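Local coordinates for protein 3-oxosteroid 1-dehydrogenase (Sterolibacterium denitrificans, PDB 7P18) that probably introduces a C1-C2 double bond into the A ring of 3-oxosteroids, using bound FAD as the oxidant, at residues Lys352-Leu364 and Asp453-Arg465. Residues are numbered along the deposited sequence; the frame is centred on the assembly and turned at random.
Sequences KGQRFINEASPYL and DREFDKGGNVFDR. With ANB (androsta-1,4-diene-3,17-dione), chain D.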
loop_
_atom_site.group_PDB
_atom_site.type_symbol
_atom_site.label_atom_id
_atom_site.label_comp_id
_atom_site.label_asym_id
_atom_site.label_seq_id
_atom_site.Cartn_x
_atom_site.Cartn_y
_atom_site.Cartn_z
ATOM N N LYS A 352 9.550 -12.245 -25.328
ATOM C CA LYS A 352 10.612 -12.088 -26.357
ATOM C C LYS A 352 11.992 -11.960 -25.702
ATOM O O LYS A 352 12.961 -11.718 -26.440
ATOM C CB LYS A 352 10.275 -10.877 -27.222
ATOM C CG LYS A 352 9.014 -11.065 -28.052
ATOM C CD LYS A 352 8.567 -9.801 -28.770
ATOM C CE LYS A 352 7.567 -10.080 -29.871
ATOM N NZ LYS A 352 7.271 -8.850 -30.640
ATOM N N GLY A 353 12.068 -12.077 -24.372
ATOM C CA GLY A 353 13.308 -11.911 -23.579
ATOM C C GLY A 353 13.866 -10.487 -23.582
ATOM O O GLY A 353 15.057 -10.302 -23.264
ATOM N N GLN A 354 13.050 -9.491 -23.891
ATOM C CA GLN A 354 13.514 -8.081 -23.965
ATOM C C GLN A 354 13.105 -7.354 -22.682
ATOM O O GLN A 354 11.971 -7.610 -22.169
ATOM C CB GLN A 354 12.902 -7.333 -25.151
ATOM C CG GLN A 354 13.027 -8.015 -26.512
ATOM C CD GLN A 354 11.946 -7.454 -27.421
ATOM O OE1 GLN A 354 10.777 -7.273 -27.041
ATOM N NE2 GLN A 354 12.313 -7.161 -28.650
ATOM N N ARG A 355 13.941 -6.422 -22.225
ATOM C CA ARG A 355 13.574 -5.476 -21.140
ATOM C C ARG A 355 12.604 -4.428 -21.679
ATOM O O ARG A 355 12.704 -4.079 -22.875
ATOM C CB ARG A 355 14.823 -4.825 -20.531
ATOM C CG ARG A 355 15.691 -5.802 -19.756
ATOM C CD ARG A 355 16.973 -5.128 -19.276
ATOM N NE ARG A 355 16.707 -4.045 -18.336
ATOM C CZ ARG A 355 17.157 -2.793 -18.433
ATOM N NH1 ARG A 355 17.925 -2.417 -19.441
ATOM N NH2 ARG A 355 16.818 -1.901 -17.509
ATOM N N PHE A 356 11.716 -3.884 -20.830
ATOM C CA PHE A 356 10.719 -2.862 -21.273
ATOM C C PHE A 356 10.518 -1.774 -20.220
ATOM O O PHE A 356 9.787 -0.766 -20.526
ATOM C CB PHE A 356 9.377 -3.499 -21.621
ATOM C CG PHE A 356 8.732 -4.308 -20.537
ATOM C CD1 PHE A 356 7.887 -3.718 -19.633
ATOM C CD2 PHE A 356 8.994 -5.664 -20.403
ATOM C CE1 PHE A 356 7.317 -4.462 -18.617
ATOM C CE2 PHE A 356 8.447 -6.407 -19.377
ATOM C CZ PHE A 356 7.601 -5.799 -18.474
ATOM N N ILE A 357 11.120 -1.952 -19.037
ATOM C CA ILE A 357 10.917 -1.058 -17.870
ATOM C C ILE A 357 12.194 -1.005 -17.037
ATOM O O ILE A 357 12.796 -2.058 -16.774
ATOM C CB ILE A 357 9.701 -1.501 -17.036
ATOM C CG1 ILE A 357 9.359 -0.517 -15.914
ATOM C CG2 ILE A 357 9.826 -2.932 -16.483
ATOM C CD1 ILE A 357 8.955 0.867 -16.366
ATOM N N ASN A 358 12.501 0.198 -16.535
ATOM C CA ASN A 358 13.411 0.390 -15.382
ATOM C C ASN A 358 12.986 -0.562 -14.272
ATOM O O ASN A 358 11.890 -0.374 -13.706
ATOM C CB ASN A 358 13.475 1.856 -14.942
ATOM C CG ASN A 358 14.339 2.083 -13.711
ATOM O OD1 ASN A 358 14.989 1.172 -13.212
ATOM N ND2 ASN A 358 14.356 3.318 -13.225
ATOM N N GLU A 359 13.814 -1.549 -13.907
ATOM C CA GLU A 359 13.420 -2.522 -12.859
ATOM C C GLU A 359 13.211 -1.822 -11.514
ATOM O O GLU A 359 12.440 -2.325 -10.720
ATOM C CB GLU A 359 14.446 -3.632 -12.647
ATOM C CG GLU A 359 14.519 -4.625 -13.799
ATOM C CD GLU A 359 15.257 -4.204 -15.046
ATOM O OE1 GLU A 359 15.931 -3.126 -15.028
ATOM O OE2 GLU A 359 15.128 -4.927 -16.044
ATOM N N ALA A 360 13.908 -0.707 -11.263
ATOM C CA ALA A 360 13.751 0.119 -10.060
ATOM C C ALA A 360 12.560 1.088 -10.178
ATOM O O ALA A 360 12.388 1.866 -9.261
ATOM C CB ALA A 360 15.030 0.894 -9.798
ATOM N N SER A 361 11.798 1.096 -11.272
ATOM C CA SER A 361 10.600 1.979 -11.397
ATOM C C SER A 361 9.781 1.879 -10.103
ATOM O O SER A 361 9.581 0.798 -9.560
ATOM C CB SER A 361 9.767 1.634 -12.600
ATOM O OG SER A 361 8.503 2.303 -12.559
ATOM N N PRO A 362 9.182 2.986 -9.616
ATOM C CA PRO A 362 8.098 2.869 -8.647
ATOM C C PRO A 362 7.082 1.826 -9.143
ATOM O O PRO A 362 6.875 1.729 -10.358
ATOM C CB PRO A 362 7.471 4.274 -8.607
ATOM C CG PRO A 362 8.646 5.175 -9.000
ATOM C CD PRO A 362 9.411 4.378 -10.050
ATOM N N TYR A 363 6.468 1.102 -8.196
ATOM C CA TYR A 363 5.585 -0.061 -8.506
ATOM C C TYR A 363 4.377 0.370 -9.345
ATOM O O TYR A 363 3.959 -0.436 -10.220
ATOM C CB TYR A 363 5.166 -0.818 -7.255
ATOM C CG TYR A 363 5.065 -0.002 -5.992
ATOM C CD1 TYR A 363 6.215 0.335 -5.298
ATOM C CD2 TYR A 363 3.858 0.385 -5.467
ATOM C CE1 TYR A 363 6.159 1.057 -4.117
ATOM C CE2 TYR A 363 3.789 1.127 -4.285
ATOM C CZ TYR A 363 4.944 1.488 -3.623
ATOM O OH TYR A 363 4.933 2.248 -2.467
ATOM N N LEU A 364 3.788 1.548 -9.123
ATOM C CA LEU A 364 2.620 1.972 -9.942
ATOM C C LEU A 364 2.984 2.022 -11.417
ATOM O O LEU A 364 2.278 1.410 -12.262
ATOM C CB LEU A 364 2.112 3.336 -9.460
ATOM C CG LEU A 364 0.934 3.899 -10.236
ATOM C CD1 LEU A 364 -0.330 3.108 -10.000
ATOM C CD2 LEU A 364 0.680 5.357 -9.862
ATOM N N ASP A 453 22.707 2.126 -17.407
ATOM C CA ASP A 453 21.665 1.379 -18.139
ATOM C C ASP A 453 21.239 2.278 -19.292
ATOM O O ASP A 453 20.488 3.256 -19.053
ATOM C CB ASP A 453 20.545 0.994 -17.174
ATOM C CG ASP A 453 19.269 0.554 -17.866
ATOM O OD1 ASP A 453 19.300 0.310 -19.103
ATOM O OD2 ASP A 453 18.227 0.491 -17.170
ATOM N N ARG A 454 21.713 1.968 -20.492
ATOM C CA ARG A 454 21.551 2.856 -21.670
ATOM C C ARG A 454 20.104 2.843 -22.167
ATOM O O ARG A 454 19.777 3.740 -22.929
ATOM C CB ARG A 454 22.479 2.430 -22.808
ATOM C CG ARG A 454 23.956 2.542 -22.471
ATOM C CD ARG A 454 24.434 3.977 -22.265
ATOM N NE ARG A 454 25.839 4.016 -21.854
ATOM C CZ ARG A 454 26.497 5.088 -21.427
ATOM N NH1 ARG A 454 25.894 6.261 -21.324
ATOM N NH2 ARG A 454 27.764 4.974 -21.059
ATOM N N GLU A 455 19.265 1.882 -21.757
ATOM C CA GLU A 455 17.864 1.785 -22.240
ATOM C C GLU A 455 16.883 2.400 -21.243
ATOM O O GLU A 455 16.029 3.174 -21.665
ATOM C CB GLU A 455 17.536 0.330 -22.572
ATOM C CG GLU A 455 18.243 -0.118 -23.846
ATOM C CD GLU A 455 18.151 -1.606 -24.086
ATOM O OE1 GLU A 455 17.068 -2.064 -24.475
ATOM O OE2 GLU A 455 19.150 -2.309 -23.832
ATOM N N PHE A 456 16.949 2.060 -19.965
ATOM C CA PHE A 456 15.942 2.545 -18.976
ATOM C C PHE A 456 16.563 3.278 -17.771
ATOM O O PHE A 456 15.785 3.606 -16.846
ATOM C CB PHE A 456 15.060 1.371 -18.567
ATOM C CG PHE A 456 14.360 0.737 -19.742
ATOM C CD1 PHE A 456 13.362 1.426 -20.415
ATOM C CD2 PHE A 456 14.758 -0.501 -20.225
ATOM C CE1 PHE A 456 12.749 0.868 -21.526
ATOM C CE2 PHE A 456 14.147 -1.068 -21.331
ATOM C CZ PHE A 456 13.121 -0.390 -21.963
ATOM N N ASP A 457 17.872 3.523 -17.759
ATOM C CA ASP A 457 18.564 4.345 -16.739
ATOM C C ASP A 457 18.286 3.847 -15.315
ATOM O O ASP A 457 18.231 4.690 -14.380
ATOM C CB ASP A 457 18.213 5.832 -16.916
ATOM C CG ASP A 457 19.203 6.759 -16.214
ATOM O OD1 ASP A 457 20.414 6.410 -16.165
ATOM O OD2 ASP A 457 18.758 7.796 -15.692
ATOM N N LYS A 458 18.226 2.519 -15.078
ATOM C CA LYS A 458 18.123 1.997 -13.689
ATOM C C LYS A 458 19.273 2.580 -12.848
ATOM O O LYS A 458 20.421 2.597 -13.345
ATOM C CB LYS A 458 18.169 0.482 -13.612
ATOM C CG LYS A 458 17.832 -0.057 -12.242
ATOM C CD LYS A 458 18.055 -1.556 -12.120
ATOM C CE LYS A 458 17.610 -2.050 -10.778
ATOM N NZ LYS A 458 18.102 -3.404 -10.464
ATOM N N GLY A 459 18.953 3.105 -11.652
ATOM C CA GLY A 459 19.944 3.667 -10.711
ATOM C C GLY A 459 20.333 5.098 -11.065
ATOM O O GLY A 459 21.277 5.623 -10.420
ATOM N N GLY A 460 19.634 5.743 -12.000
ATOM C CA GLY A 460 19.969 7.103 -12.477
ATOM C C GLY A 460 19.482 8.227 -11.567
ATOM O O GLY A 460 19.670 9.411 -11.919
ATOM N N ASN A 461 18.848 7.935 -10.445
ATOM C CA ASN A 461 18.371 8.969 -9.505
ATOM C C ASN A 461 18.373 8.399 -8.095
ATOM O O ASN A 461 18.493 7.182 -7.970
ATOM C CB ASN A 461 16.987 9.466 -9.925
ATOM C CG ASN A 461 15.943 8.393 -9.760
ATOM O OD1 ASN A 461 15.544 8.064 -8.636
ATOM N ND2 ASN A 461 15.538 7.813 -10.865
ATOM N N VAL A 462 18.190 9.250 -7.071
ATOM C CA VAL A 462 18.337 8.855 -5.638
ATOM C C VAL A 462 17.205 7.927 -5.205
ATOM O O VAL A 462 17.427 7.156 -4.286
ATOM C CB VAL A 462 18.467 10.067 -4.703
ATOM C CG1 VAL A 462 19.744 10.818 -5.027
ATOM C CG2 VAL A 462 17.240 10.969 -4.738
ATOM N N PHE A 463 16.031 7.976 -5.838
ATOM C CA PHE A 463 14.949 7.031 -5.472
ATOM C C PHE A 463 15.409 5.614 -5.825
ATOM O O PHE A 463 15.402 4.724 -4.947
ATOM C CB PHE A 463 13.601 7.369 -6.121
ATOM C CG PHE A 463 12.652 6.221 -5.977
ATOM C CD1 PHE A 463 12.069 5.915 -4.761
ATOM C CD2 PHE A 463 12.473 5.348 -7.030
ATOM C CE1 PHE A 463 11.257 4.800 -4.625
ATOM C CE2 PHE A 463 11.674 4.227 -6.883
ATOM C CZ PHE A 463 11.055 3.969 -5.693
ATOM N N ASP A 464 15.795 5.389 -7.072
ATOM C CA ASP A 464 16.274 4.058 -7.540
ATOM C C ASP A 464 17.368 3.543 -6.596
ATOM O O ASP A 464 17.294 2.395 -6.118
ATOM C CB ASP A 464 16.858 4.113 -8.945
ATOM C CG ASP A 464 15.883 4.319 -10.084
ATOM O OD1 ASP A 464 14.800 4.836 -9.828
ATOM O OD2 ASP A 464 16.295 4.073 -11.217
ATOM N N ARG A 465 18.332 4.399 -6.260
ATOM C CA ARG A 465 19.541 3.981 -5.499
ATOM C C ARG A 465 19.212 3.733 -4.030
ATOM O O ARG A 465 19.972 3.020 -3.392
ATOM C CB ARG A 465 20.634 5.037 -5.641
ATOM C CG ARG A 465 21.134 5.182 -7.067
ATOM C CD ARG A 465 22.397 5.975 -7.185
ATOM N NE ARG A 465 22.303 7.377 -6.832
ATOM C CZ ARG A 465 22.092 8.383 -7.688
ATOM N NH1 ARG A 465 21.856 8.162 -8.969
ATOM N NH2 ARG A 465 22.087 9.628 -7.240
HETATM C C1 ANB D . 4.809 0.148 0.163
HETATM C C10 ANB D . 6.080 0.387 0.922
HETATM C C11 ANB D . 6.299 -2.164 1.450
HETATM C C12 ANB D . 6.787 -3.252 2.418
HETATM C C13 ANB D . 8.156 -2.904 2.974
HETATM C C14 ANB D . 8.030 -1.562 3.709
HETATM C C15 ANB D . 9.330 -1.464 4.519
HETATM C C16 ANB D . 9.605 -2.915 4.952
HETATM C C17 ANB D . 8.712 -3.780 4.087
HETATM C C18 ANB D . 9.256 -2.918 1.886
HETATM C C19 ANB D . 7.227 0.429 -0.125
HETATM C C2 ANB D . 4.011 1.119 -0.285
HETATM C C3 ANB D . 4.162 2.491 0.195
HETATM C C4 ANB D . 5.079 2.637 1.319
HETATM C C5 ANB D . 6.012 1.725 1.626
HETATM C C6 ANB D . 7.091 2.035 2.626
HETATM C C7 ANB D . 7.394 0.884 3.574
HETATM C C8 ANB D . 7.621 -0.407 2.800
HETATM C C9 ANB D . 6.334 -0.731 2.006
HETATM O O1 ANB D . 3.533 3.441 -0.290
HETATM O O2 ANB D . 8.510 -4.961 4.254
HETATM O O HOH W 1 18.660 -3.936 -21.879
#
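Arg355 meets Asp453 end-on, NH1 giving a hydrogen bond to OD1 at 3.1 Å and NH2 a shorter one to OD2 at 2.8 Å. The two groups are not coplanar: guanidinium and carboxylate planes stand 59° apart, and both nitrogens come in from above the carboxylate. A bend at chi3 (63°) swings the guanidinium round so that its other side, NE with NH2, holds Glu359, with NE to OE2 at 2.9 Å in the guanidinium plane. NH1 also donates to a water that links it to Glu455, whose OE2 is bonded to Tyr447 of helix 434-450.

Phe456 slides past Arg355 in the opposite direction, placing CD2 over one guanidinium face, 3.7 Å from Arg355 NH2. The ring stands almost perpendicular to that group, and the backbone of Phe356 and Ile357 lies over one face of the Phe456 ring, with Phe456 CZ 3.4 Å from Phe356 C.

Farther along, Asn358 reaches out with CG anti to its own N (chi1 177°) and sends ND2 to Asp464 OD2 at 2.9 Å, a nearly straight bond arriving on the syn side; Gly459 N takes the anti lone pair of that oxygen. Asn358 OD1 accepts from Ala360 N, which lies well above its carbonyl plane, in an Asx turn; bonded at both ends, the amide is restrained in its rotation. Lys458 crosses Asn358 at about a right angle on its way to Cys477 O. Beyond it, the edge of Phe463 faces Ala360 O, and CE2 touches Pro362 CG at 3.8 Å, just before Tyr363 of the steroid pocket.

Asp453 also accepts from the backbone N of Glu455, Phe456 and Lys458. Sharing Arg355 should favour the ionised form of both acids, the three N-H groups adding to this for Asp453, and ties the 453-458 loop to the chain entering helix 363-377.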